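Local coordinates for protein carbon monoxide oxidation system transcription regulator CooA-1 (Carboxydothermus hydrogenoformans, PDB 2HKX) that binds heme with carbon monoxide and probably acts as a CO-sensing, DNA-binding transcription regulator of the CRP family, at residues Arg56-Leu61 with Phe86-Glu91; Met5-Thr10 with Ala71-Gly76; Arg141-Glu146 with Leu178-Gln183; Ile163-Gly168 with Leu206-Leu211. The protein carries 2 engineered substitutions. All coordinates share one frame; numbering follows the deposited sequence.

Contact 1: residues Arg56-Leu61 with Phe86-Glu91; sequences RVRVYL and FIQAME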
# COMPACT_ATOMS: atom_id res chain seq x y z
N ARG A 56 -17.26 2.22 4.53
CA ARG A 56 -16.17 2.93 3.87
C ARG A 56 -15.41 3.75 4.88
O ARG A 56 -15.97 4.62 5.54
CB ARG A 56 -16.77 3.88 2.84
CG ARG A 56 -15.79 4.51 1.89
CD ARG A 56 -16.57 5.25 0.82
NE ARG A 56 -15.77 5.44 -0.38
CZ ARG A 56 -15.88 6.48 -1.20
NH1 ARG A 56 -16.76 7.43 -0.94
NH2 ARG A 56 -15.10 6.57 -2.28
N VAL A 57 -14.12 3.48 5.02
CA VAL A 57 -13.30 4.28 5.94
C VAL A 57 -12.05 4.87 5.25
O VAL A 57 -11.56 4.36 4.24
CB VAL A 57 -12.98 3.56 7.30
CG1 VAL A 57 -14.17 2.73 7.79
CG2 VAL A 57 -11.77 2.67 7.20
N ARG A 58 -11.56 5.94 5.86
CA ARG A 58 -10.56 6.83 5.33
C ARG A 58 -9.34 6.72 6.24
O ARG A 58 -9.46 6.86 7.45
CB ARG A 58 -11.17 8.22 5.40
CG ARG A 58 -10.47 9.25 4.64
CD ARG A 58 -10.96 10.62 5.10
NE ARG A 58 -9.86 11.51 4.84
CZ ARG A 58 -9.52 12.57 5.56
NH1 ARG A 58 -10.23 12.92 6.63
NH2 ARG A 58 -8.48 13.27 5.16
N VAL A 59 -8.16 6.46 5.68
CA VAL A 59 -6.94 6.36 6.47
C VAL A 59 -6.18 7.59 6.09
O VAL A 59 -6.00 7.87 4.91
CB VAL A 59 -6.13 5.08 6.14
CG1 VAL A 59 -4.81 5.06 6.90
CG2 VAL A 59 -6.99 3.82 6.41
N TYR A 60 -5.79 8.38 7.09
CA TYR A 60 -5.16 9.63 6.77
C TYR A 60 -4.17 10.06 7.80
O TYR A 60 -4.25 9.70 8.97
CB TYR A 60 -6.21 10.72 6.47
CG TYR A 60 -7.05 11.14 7.68
CD1 TYR A 60 -8.18 10.44 8.02
CD2 TYR A 60 -6.73 12.27 8.42
CE1 TYR A 60 -8.97 10.81 9.08
CE2 TYR A 60 -7.51 12.66 9.51
CZ TYR A 60 -8.63 11.90 9.84
OH TYR A 60 -9.46 12.23 10.89
N LEU A 61 -3.25 10.89 7.35
CA LEU A 61 -2.30 11.55 8.22
C LEU A 61 -2.86 12.94 8.54
O LEU A 61 -3.52 13.50 7.67
CB LEU A 61 -1.04 11.71 7.39
CG LEU A 61 0.02 10.62 7.42
CD1 LEU A 61 -0.34 9.27 8.06
CD2 LEU A 61 0.78 10.53 6.12
N PHE A 86 -4.82 8.50 11.31
CA PHE A 86 -6.20 8.54 11.75
C PHE A 86 -7.04 7.66 10.85
O PHE A 86 -6.68 7.41 9.71
CB PHE A 86 -6.72 9.97 11.73
CG PHE A 86 -6.15 10.82 12.82
CD1 PHE A 86 -4.88 11.39 12.69
CD2 PHE A 86 -6.86 11.02 14.00
CE1 PHE A 86 -4.35 12.16 13.71
CE2 PHE A 86 -6.33 11.80 15.04
CZ PHE A 86 -5.07 12.37 14.89
N ILE A 87 -8.15 7.17 11.40
CA ILE A 87 -9.08 6.29 10.66
C ILE A 87 -10.49 6.78 10.99
O ILE A 87 -10.90 6.76 12.13
CB ILE A 87 -8.89 4.78 11.03
CG1 ILE A 87 -7.42 4.36 10.85
CG2 ILE A 87 -9.83 3.90 10.18
CD1 ILE A 87 -7.06 2.99 11.32
N GLN A 88 -11.19 7.24 9.95
CA GLN A 88 -12.47 7.88 10.10
C GLN A 88 -13.51 7.21 9.19
O GLN A 88 -13.21 6.83 8.04
CB GLN A 88 -12.34 9.39 9.76
CG GLN A 88 -13.65 10.19 9.65
CD GLN A 88 -13.45 11.69 9.42
OE1 GLN A 88 -13.89 12.52 10.23
NE2 GLN A 88 -12.84 12.05 8.30
N ALA A 89 -14.72 7.10 9.72
CA ALA A 89 -15.89 6.71 8.94
C ALA A 89 -16.24 7.81 7.94
O ALA A 89 -16.41 8.97 8.31
CB ALA A 89 -17.09 6.43 9.87
N MET A 90 -16.34 7.42 6.68
CA MET A 90 -16.75 8.33 5.62
C MET A 90 -18.25 8.23 5.49
O MET A 90 -18.89 9.07 4.84
CB MET A 90 -16.09 7.95 4.30
CG MET A 90 -14.62 8.22 4.26
SD MET A 90 -13.94 7.82 2.65
CE MET A 90 -14.40 9.30 1.75
N GLU A 91 -18.78 7.17 6.11
CA GLU A 91 -20.19 6.87 6.19
C GLU A 91 -20.42 5.83 7.29
O GLU A 91 -19.45 5.25 7.82
CB GLU A 91 -20.70 6.33 4.86
CG GLU A 91 -19.96 5.08 4.39
CD GLU A 91 -20.18 4.81 2.92
OE1 GLU A 91 -20.33 5.78 2.15
OE2 GLU A 91 -20.19 3.62 2.54
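Met90 N bonds to Arg56 O at 3.0 Å, at one end of an antiparallel strand pair in the cyclic nucleotide-binding-type beta fold that here carries heme. Arg58 and Gln88 form a hydrogen-bonded pair: Arg58 N reaches Gln88 O, and Gln88 N returns to Arg58 O, both donors lying in the carbonyl planes. Tyr60 and Phe86 form the next hydrogen-bonded pair. There Phe86 N meets Tyr60 O at 2.7 Å, but at an N-H...O angle of only 138°. Val57 with Ala89 and Val59 with Ile87 are the non-hydrogen-bonded pairs between.

The arginine tips find their acids on strand 66-74: Arg56 NE bridges to Glu74 and Arg58 NH2 to Glu67. Glu91 instead lies across the base of Arg56, with OE2 3.4 Å from Arg56 CB. The thioether of Met90 fills the space between the two arginine chains. Its CG touches Arg58 CB at 3.6 Å, and its CE lies over one face of the Arg56 guanidinium.

The Tyr60 ring is covered on both faces. With chi1 at 67°, CG sits between the backbone N and the carbonyl carbon, and the ring is carried over Phe86 CB, a CH-pi contact at 3.5 Å from the ring centroid. Arg58 NH1 lies over the centre of the opposite face. An alanine here is likely to leave Phe86 CB and the Arg58 guanidinium without the ring that separates them. On the face with Val57, Val59, Ile87 and Ala89, Val57 CG2 meets Ile87 CG2 at 3.8 Å.

Contact 2: residues Met5-Thr10 with Ala71-Gly76; sequences MRLTDT and AILEAG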
# COMPACT_ATOMS: atom_id res chain seq x y z
N MET A 5 -8.16 5.79 -3.60
CA MET A 5 -9.63 5.72 -3.57
C MET A 5 -10.16 4.28 -3.56
O MET A 5 -11.32 4.04 -3.19
CB MET A 5 -10.25 6.54 -4.71
CG MET A 5 -10.25 5.86 -6.07
SD MET A 5 -11.89 5.93 -6.82
CE MET A 5 -11.94 4.37 -7.72
N ARG A 6 -9.31 3.33 -3.96
CA ARG A 6 -9.67 1.92 -4.02
C ARG A 6 -8.43 1.04 -4.02
O ARG A 6 -7.59 1.13 -4.92
CB ARG A 6 -10.54 1.61 -5.25
CG ARG A 6 -11.97 1.23 -4.92
CD ARG A 6 -11.98 -0.14 -4.24
NE ARG A 6 -13.32 -0.70 -4.09
CZ ARG A 6 -13.57 -1.94 -3.66
NH1 ARG A 6 -12.56 -2.75 -3.35
NH2 ARG A 6 -14.82 -2.37 -3.54
N LEU A 7 -8.32 0.18 -3.00
CA LEU A 7 -7.13 -0.64 -2.77
C LEU A 7 -7.01 -1.88 -3.66
O LEU A 7 -6.17 -1.93 -4.57
CB LEU A 7 -7.06 -1.09 -1.30
CG LEU A 7 -6.46 -0.14 -0.26
CD1 LEU A 7 -6.23 -0.91 1.04
CD2 LEU A 7 -5.17 0.48 -0.75
N THR A 8 -7.83 -2.87 -3.37
CA THR A 8 -7.73 -4.20 -3.97
C THR A 8 -9.14 -4.67 -4.31
O THR A 8 -10.08 -4.40 -3.56
CB THR A 8 -7.09 -5.23 -2.99
OG1 THR A 8 -7.68 -5.11 -1.69
CG2 THR A 8 -5.58 -5.02 -2.85
N ASP A 9 -9.27 -5.35 -5.45
CA ASP A 9 -10.51 -6.03 -5.83
C ASP A 9 -10.71 -7.32 -5.03
O ASP A 9 -11.67 -8.07 -5.28
CB ASP A 9 -10.52 -6.34 -7.33
CG ASP A 9 -11.45 -5.42 -8.13
OD1 ASP A 9 -11.11 -4.24 -8.35
OD2 ASP A 9 -12.51 -5.90 -8.56
N THR A 10 -9.83 -7.58 -4.06
CA THR A 10 -9.79 -8.85 -3.31
C THR A 10 -11.01 -9.07 -2.40
O THR A 10 -11.46 -8.14 -1.72
CB THR A 10 -8.49 -8.99 -2.49
OG1 THR A 10 -7.39 -8.40 -3.21
CG2 THR A 10 -8.18 -10.47 -2.23
N ALA A 71 -5.48 6.29 2.01
CA ALA A 71 -6.28 5.23 1.43
C ALA A 71 -7.74 5.35 1.85
O ALA A 71 -8.05 5.98 2.85
CB ALA A 71 -5.72 3.86 1.82
N ILE A 72 -8.62 4.78 1.03
CA ILE A 72 -10.01 4.54 1.39
C ILE A 72 -10.20 3.02 1.49
O ILE A 72 -9.79 2.29 0.60
CB ILE A 72 -10.99 5.13 0.35
CG1 ILE A 72 -10.79 6.65 0.18
CG2 ILE A 72 -12.42 4.84 0.75
CD1 ILE A 72 -10.58 7.39 1.51
N LEU A 73 -10.78 2.56 2.61
CA LEU A 73 -11.02 1.13 2.81
C LEU A 73 -12.49 0.87 2.58
O LEU A 73 -13.34 1.59 3.10
CB LEU A 73 -10.61 0.67 4.20
CG LEU A 73 -9.17 1.01 4.62
CD1 LEU A 73 -8.93 0.56 6.08
CD2 LEU A 73 -8.16 0.40 3.67
N GLU A 74 -12.76 -0.14 1.75
CA GLU A 74 -14.11 -0.57 1.40
C GLU A 74 -14.42 -1.91 2.07
O GLU A 74 -13.55 -2.53 2.67
CB GLU A 74 -14.21 -0.72 -0.12
CG GLU A 74 -13.89 0.54 -0.91
CD GLU A 74 -15.05 1.52 -0.98
OE1 GLU A 74 -16.17 1.16 -0.56
OE2 GLU A 74 -14.85 2.65 -1.47
N ALA A 75 -15.67 -2.37 1.97
CA ALA A 75 -16.06 -3.68 2.50
C ALA A 75 -15.16 -4.80 1.94
O ALA A 75 -14.99 -4.93 0.73
CB ALA A 75 -17.52 -3.97 2.20
N GLY A 76 -14.61 -5.62 2.83
CA GLY A 76 -13.63 -6.64 2.44
C GLY A 76 -12.20 -6.28 2.82
O GLY A 76 -11.41 -7.15 3.15
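Glu74 lies under the guanidinium of Arg6, where the N-terminal loop crosses strand 66-74 of the heme domain's beta roll. Its CB is 3.8 Å from Arg6 CZ and equally near Arg6 NH2. Its CG comes closer, 3.5 Å from Arg6 NE, and sits over one face of the guanidinium, toward the rim. A bend at chi2 (-81°) then turns the carboxylate aside. CD is still 4.2 Å from Arg6 NE, but OE2 is 4.5 Å from that atom and well out of the guanidinium plane. No N-H of Arg6 points at it. OE2 instead makes a salt bridge to Arg56 on the neighbouring strand. The two side chains cross at about a right angle, yet their flat groups are only 15° from parallel.

The rest of the contact is mostly apolar. Leu7 points toward the strand, and its CD1 meets Leu73 CD2 at 3.5 Å. Leu7 CD2 rests more loosely against Ala71 CB. Ile72 packs on a loop carbonyl, with CB 3.7 Å from Met5 O. Engineered Leu127 of helix 111-137 also touches Leu7, whose side chain lies about 7 Å from the bound heme.

No hydrogen bond joins the two segments. The loop is held by leucine and isoleucine packing and by an arginine face lying on aliphatic carbons, and the charges of Arg6 and Glu74 probably add a weak attraction with little directional preference.

Contact 3: residues Arg141-Glu146 with Leu178-Gln183; sequences RLRLAE and LGTTRQ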
# COMPACT_ATOMS: atom_id res chain seq x y z
N ARG A 141 -0.82 18.55 -11.25
CA ARG A 141 -1.46 18.27 -12.52
C ARG A 141 -1.14 16.85 -12.99
O ARG A 141 -2.03 16.10 -13.36
CB ARG A 141 -0.93 19.28 -13.55
CG ARG A 141 -1.46 19.09 -14.97
CD ARG A 141 -0.86 20.12 -15.93
NE ARG A 141 -1.55 21.40 -15.85
CZ ARG A 141 -1.17 22.42 -15.08
NH1 ARG A 141 -0.09 22.30 -14.31
NH2 ARG A 141 -1.88 23.55 -15.07
N LEU A 142 0.15 16.53 -13.00
CA LEU A 142 0.63 15.18 -13.24
C LEU A 142 0.13 14.17 -12.23
O LEU A 142 -0.20 13.07 -12.63
CB LEU A 142 2.15 15.13 -13.34
CG LEU A 142 2.75 15.23 -14.74
CD1 LEU A 142 2.02 16.18 -15.66
CD2 LEU A 142 4.20 15.68 -14.64
N ARG A 143 0.03 14.53 -10.95
CA ARG A 143 -0.46 13.54 -9.94
C ARG A 143 -1.92 13.25 -10.17
O ARG A 143 -2.36 12.13 -9.98
CB ARG A 143 -0.21 13.96 -8.47
CG ARG A 143 1.26 14.24 -8.25
CD ARG A 143 1.65 14.39 -6.80
NE ARG A 143 0.94 15.45 -6.09
CZ ARG A 143 1.47 16.61 -5.76
NH1 ARG A 143 2.71 16.89 -6.15
NH2 ARG A 143 0.77 17.50 -5.08
N LEU A 144 -2.66 14.27 -10.59
CA LEU A 144 -4.08 14.09 -10.90
C LEU A 144 -4.25 13.25 -12.14
O LEU A 144 -5.07 12.34 -12.15
CB LEU A 144 -4.81 15.42 -11.09
CG LEU A 144 -6.30 15.33 -11.47
CD1 LEU A 144 -7.12 14.54 -10.39
CD2 LEU A 144 -6.94 16.71 -11.76
N ALA A 145 -3.52 13.57 -13.20
CA ALA A 145 -3.57 12.79 -14.41
C ALA A 145 -3.29 11.30 -14.12
O ALA A 145 -4.05 10.43 -14.60
CB ALA A 145 -2.58 13.35 -15.46
N GLU A 146 -2.22 11.01 -13.36
CA GLU A 146 -1.88 9.63 -12.93
C GLU A 146 -2.98 8.96 -12.06
O GLU A 146 -3.25 7.75 -12.19
CB GLU A 146 -0.52 9.55 -12.20
CG GLU A 146 -0.06 8.08 -12.01
CD GLU A 146 1.19 7.85 -11.13
OE1 GLU A 146 1.73 6.71 -11.22
OE2 GLU A 146 1.60 8.77 -10.38
N LEU A 178 -4.18 14.10 -3.18
CA LEU A 178 -3.11 14.64 -4.01
C LEU A 178 -2.16 15.60 -3.31
O LEU A 178 -1.08 15.90 -3.82
CB LEU A 178 -3.71 15.34 -5.25
CG LEU A 178 -4.64 14.48 -6.12
CD1 LEU A 178 -5.06 15.25 -7.35
CD2 LEU A 178 -4.04 13.08 -6.50
N GLY A 179 -2.58 16.12 -2.17
CA GLY A 179 -1.78 17.04 -1.37
C GLY A 179 -1.85 18.46 -1.87
O GLY A 179 -0.86 19.19 -1.79
N THR A 180 -3.00 18.84 -2.42
CA THR A 180 -3.22 20.19 -2.92
C THR A 180 -4.48 20.78 -2.32
O THR A 180 -5.06 20.20 -1.42
CB THR A 180 -3.35 20.26 -4.48
OG1 THR A 180 -4.21 19.22 -4.98
CG2 THR A 180 -2.00 20.17 -5.12
N THR A 181 -4.90 21.93 -2.83
CA THR A 181 -6.17 22.52 -2.41
C THR A 181 -7.29 22.14 -3.38
O THR A 181 -7.04 21.73 -4.51
CB THR A 181 -6.11 24.03 -2.33
OG1 THR A 181 -5.93 24.55 -3.65
CG2 THR A 181 -4.97 24.49 -1.44
N ARG A 182 -8.52 22.26 -2.90
CA ARG A 182 -9.72 21.93 -3.63
C ARG A 182 -9.82 22.88 -4.82
O ARG A 182 -10.34 22.52 -5.87
CB ARG A 182 -10.92 22.09 -2.69
CG ARG A 182 -12.29 22.08 -3.33
CD ARG A 182 -13.35 22.61 -2.34
NE ARG A 182 -14.67 22.79 -2.96
CZ ARG A 182 -15.54 21.80 -3.20
NH1 ARG A 182 -15.24 20.54 -2.90
NH2 ARG A 182 -16.70 22.08 -3.78
N GLN A 183 -9.30 24.08 -4.63
CA GLN A 183 -9.27 25.10 -5.67
C GLN A 183 -8.40 24.67 -6.84
O GLN A 183 -8.87 24.65 -7.99
CB GLN A 183 -8.80 26.45 -5.10
CG GLN A 183 -9.76 27.12 -4.10
CD GLN A 183 -9.94 26.34 -2.79
OE1 GLN A 183 -8.97 25.98 -2.11
NE2 GLN A 183 -11.20 26.10 -2.42
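Arg143 reaches from helix 140-155 to Leu178 O, the carbonyl of the last residue of helix 171-178. Two hydrogen bonds converge on this one oxygen. The shorter, from Arg143 NH2, is 2.8 Å long, with an N-H...O angle of 137°. The second, from Arg143 NE at 3.1 Å, is weak. The oxygen lies 23° out of the guanidinium plane, so the fork is not flat. A bend at chi3 (-58°) swings the guanidinium back toward the helix end. The positive guanidinium would probably interact favourably with the negative end of the helix dipole.

The apolar contacts lie deeper. Leu178 CD1 meets Leu144 CD1 at 3.7 Å and is almost as near Leu144 CB. The two leucines meet at a slant. Leu189 and Phe192 of helix 182-194 also touch Leu144.

A methyl-to-guanidinium van der Waals contact stands apart: Thr180 CG2 is 3.8 Å from Arg143 NH2, and these side chains run past each other in opposite directions.

Backbone shape sets the turn that follows. Gly179 has positive phi, and the chain leaves the helix there. Thr181 is the N-cap of the next helix, and its OG1 accepts from Thr184 N.

Helix 171-178, this turn and helix 182-194 make the helix-turn-helix of a CRP-like DNA-binding domain. Helix 140-155 packs behind it, and the contact joins that helix to the end of helix 171-178 and the turn.

Contact 4: residues Ile163-Gly168 with Leu206-Leu211; sequences IKLELG and LLLKDL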
# COMPACT_ATOMS: atom_id res chain seq x y z
N ILE A 163 -15.06 6.37 -20.84
CA ILE A 163 -14.96 5.56 -19.64
C ILE A 163 -15.62 6.32 -18.51
O ILE A 163 -15.26 7.47 -18.23
CB ILE A 163 -13.47 5.25 -19.26
CG1 ILE A 163 -12.80 4.37 -20.33
CG2 ILE A 163 -13.37 4.62 -17.85
CD1 ILE A 163 -11.28 4.56 -20.39
N LYS A 164 -16.58 5.67 -17.87
CA LYS A 164 -17.26 6.27 -16.74
C LYS A 164 -16.46 6.02 -15.47
O LYS A 164 -16.16 4.88 -15.13
CB LYS A 164 -18.66 5.70 -16.59
CG LYS A 164 -19.63 6.65 -15.91
CD LYS A 164 -20.32 5.99 -14.70
CE LYS A 164 -21.61 5.28 -15.09
NZ LYS A 164 -21.42 4.34 -16.23
N LEU A 165 -16.15 7.09 -14.76
CA LEU A 165 -15.47 7.01 -13.47
C LEU A 165 -16.31 7.58 -12.34
O LEU A 165 -16.35 8.79 -12.15
CB LEU A 165 -14.17 7.80 -13.53
CG LEU A 165 -12.83 7.25 -13.91
CD1 LEU A 165 -11.85 8.39 -13.66
CD2 LEU A 165 -12.51 6.08 -12.99
N GLU A 166 -16.94 6.69 -11.56
CA GLU A 166 -17.66 7.05 -10.34
C GLU A 166 -16.74 6.99 -9.14
O GLU A 166 -16.63 5.95 -8.47
CB GLU A 166 -18.84 6.10 -10.10
CG GLU A 166 -19.83 5.95 -11.25
CD GLU A 166 -20.93 4.92 -10.99
OE1 GLU A 166 -21.98 5.00 -11.69
OE2 GLU A 166 -20.77 4.04 -10.09
N LEU A 167 -16.09 8.10 -8.84
CA LEU A 167 -15.13 8.16 -7.73
C LEU A 167 -15.76 8.13 -6.32
O LEU A 167 -15.15 7.63 -5.37
CB LEU A 167 -14.22 9.39 -7.90
CG LEU A 167 -12.94 9.35 -8.78
CD1 LEU A 167 -12.75 8.06 -9.59
CD2 LEU A 167 -12.90 10.56 -9.70
N GLY A 168 -16.99 8.65 -6.19
CA GLY A 168 -17.62 8.86 -4.88
C GLY A 168 -16.87 9.89 -4.03
O GLY A 168 -16.95 9.87 -2.80
N LEU A 206 -16.99 11.38 -13.14
CA LEU A 206 -16.34 11.97 -14.32
C LEU A 206 -16.55 11.10 -15.55
O LEU A 206 -16.73 9.89 -15.45
CB LEU A 206 -14.82 12.06 -14.08
CG LEU A 206 -14.09 13.25 -13.44
CD1 LEU A 206 -14.97 14.30 -12.82
CD2 LEU A 206 -12.99 12.79 -12.46
N LEU A 207 -16.46 11.73 -16.72
CA LEU A 207 -16.47 11.07 -18.01
C LEU A 207 -15.13 11.27 -18.68
O LEU A 207 -14.77 12.41 -19.03
CB LEU A 207 -17.54 11.68 -18.93
CG LEU A 207 -18.16 10.87 -20.07
CD1 LEU A 207 -18.41 11.76 -21.29
CD2 LEU A 207 -17.36 9.62 -20.47
N LEU A 208 -14.41 10.17 -18.88
CA LEU A 208 -13.13 10.19 -19.55
C LEU A 208 -13.39 9.96 -21.02
O LEU A 208 -13.53 8.81 -21.46
CB LEU A 208 -12.16 9.11 -18.98
CG LEU A 208 -11.84 9.22 -17.48
CD1 LEU A 208 -10.77 8.18 -17.01
CD2 LEU A 208 -11.43 10.65 -17.09
N LYS A 209 -13.48 11.06 -21.77
CA LYS A 209 -13.76 11.03 -23.22
C LYS A 209 -12.56 10.55 -24.04
O LYS A 209 -12.73 10.06 -25.17
CB LYS A 209 -14.19 12.42 -23.73
CG LYS A 209 -15.41 12.99 -23.04
CD LYS A 209 -16.03 14.14 -23.84
CE LYS A 209 -15.26 15.45 -23.68
NZ LYS A 209 -16.11 16.65 -23.96
N ASP A 210 -11.35 10.74 -23.50
CA ASP A 210 -10.11 10.44 -24.22
C ASP A 210 -9.02 10.04 -23.23
O ASP A 210 -8.25 10.87 -22.75
CB ASP A 210 -9.67 11.63 -25.11
CG ASP A 210 -8.74 11.22 -26.26
OD1 ASP A 210 -8.85 11.82 -27.37
OD2 ASP A 210 -7.90 10.31 -26.07
N LEU A 211 -8.99 8.76 -22.91
CA LEU A 211 -8.01 8.24 -21.98
C LEU A 211 -6.59 8.26 -22.55
O LEU A 211 -5.63 8.46 -21.80
CB LEU A 211 -8.38 6.82 -21.53
CG LEU A 211 -7.40 6.02 -20.65
CD1 LEU A 211 -7.28 6.60 -19.25
CD2 LEU A 211 -7.86 4.59 -20.60
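Ile163 N to Leu208 O and Leu208 N to Ile163 O are both 2.9 Å hydrogen bonds, in the antiparallel sheet of the winged helix-turn-helix domain. Leu165 and Leu206 repeat the pattern. Their shorter bond, Leu206 N to Leu165 O, is 2.8 Å and nearly straight at 171°. Lys164 and Leu207 form the non-hydrogen-bonded pair between them.

Ile163, Leu165, Leu206 and Leu208 all face the same side. Leu208 CD1 lies 3.5 Å from Leu165 CD1, the two chains meeting aslant. Leu208 CG is anti to the carbonyl carbon, chi1 -59°, which carries the methyls toward Leu165. An alanine at Leu208 would probably open a gap beside Leu165 CD1 and strip cover from Ala152 of helix 140-155.

That helix covers this face of the sheet. Its Ala151 touches Leu165, and its Leu148 touches Leu206. Beyond the strands, Asp210 caps the start of helix 211-217 by accepting from Lys213 N with OD2. Leu211, just after the cap, comes back over Ile163. At the other end, Leu167 CD2 packs on Leu206 CD2. Ile163 CD1 and Leu211 CD2 are 3.4 Å apart, closer than usual for two carbons.

How the contacts relate
Contacts 1 and 2 belong to the heme domain and share a sheet. Strand 56-63 lies between 86-89 and 66-74, so Val57 and Val59 bond by backbone to Leu73 and Ala71 of contact 2. Contacts 3 and 4 lie in the helix-turn-helix domain, about 6 Å apart at nearest atoms. Contact 3 includes helix 140-155, and the sheet of contact 4 packs on it. Contacts 1 and 4 are buried strand pairs, but contact 1 adds charged and aromatic groups where contact 4 is mostly aliphatic. Contact 2 is buried without hydrogen bonds. Contact 3 is partly exposed and combines one arginine's bonds to a helix-end carbonyl with leucine packing. Arg56 to Gly168, and Met5 to Leu167, join the two domains.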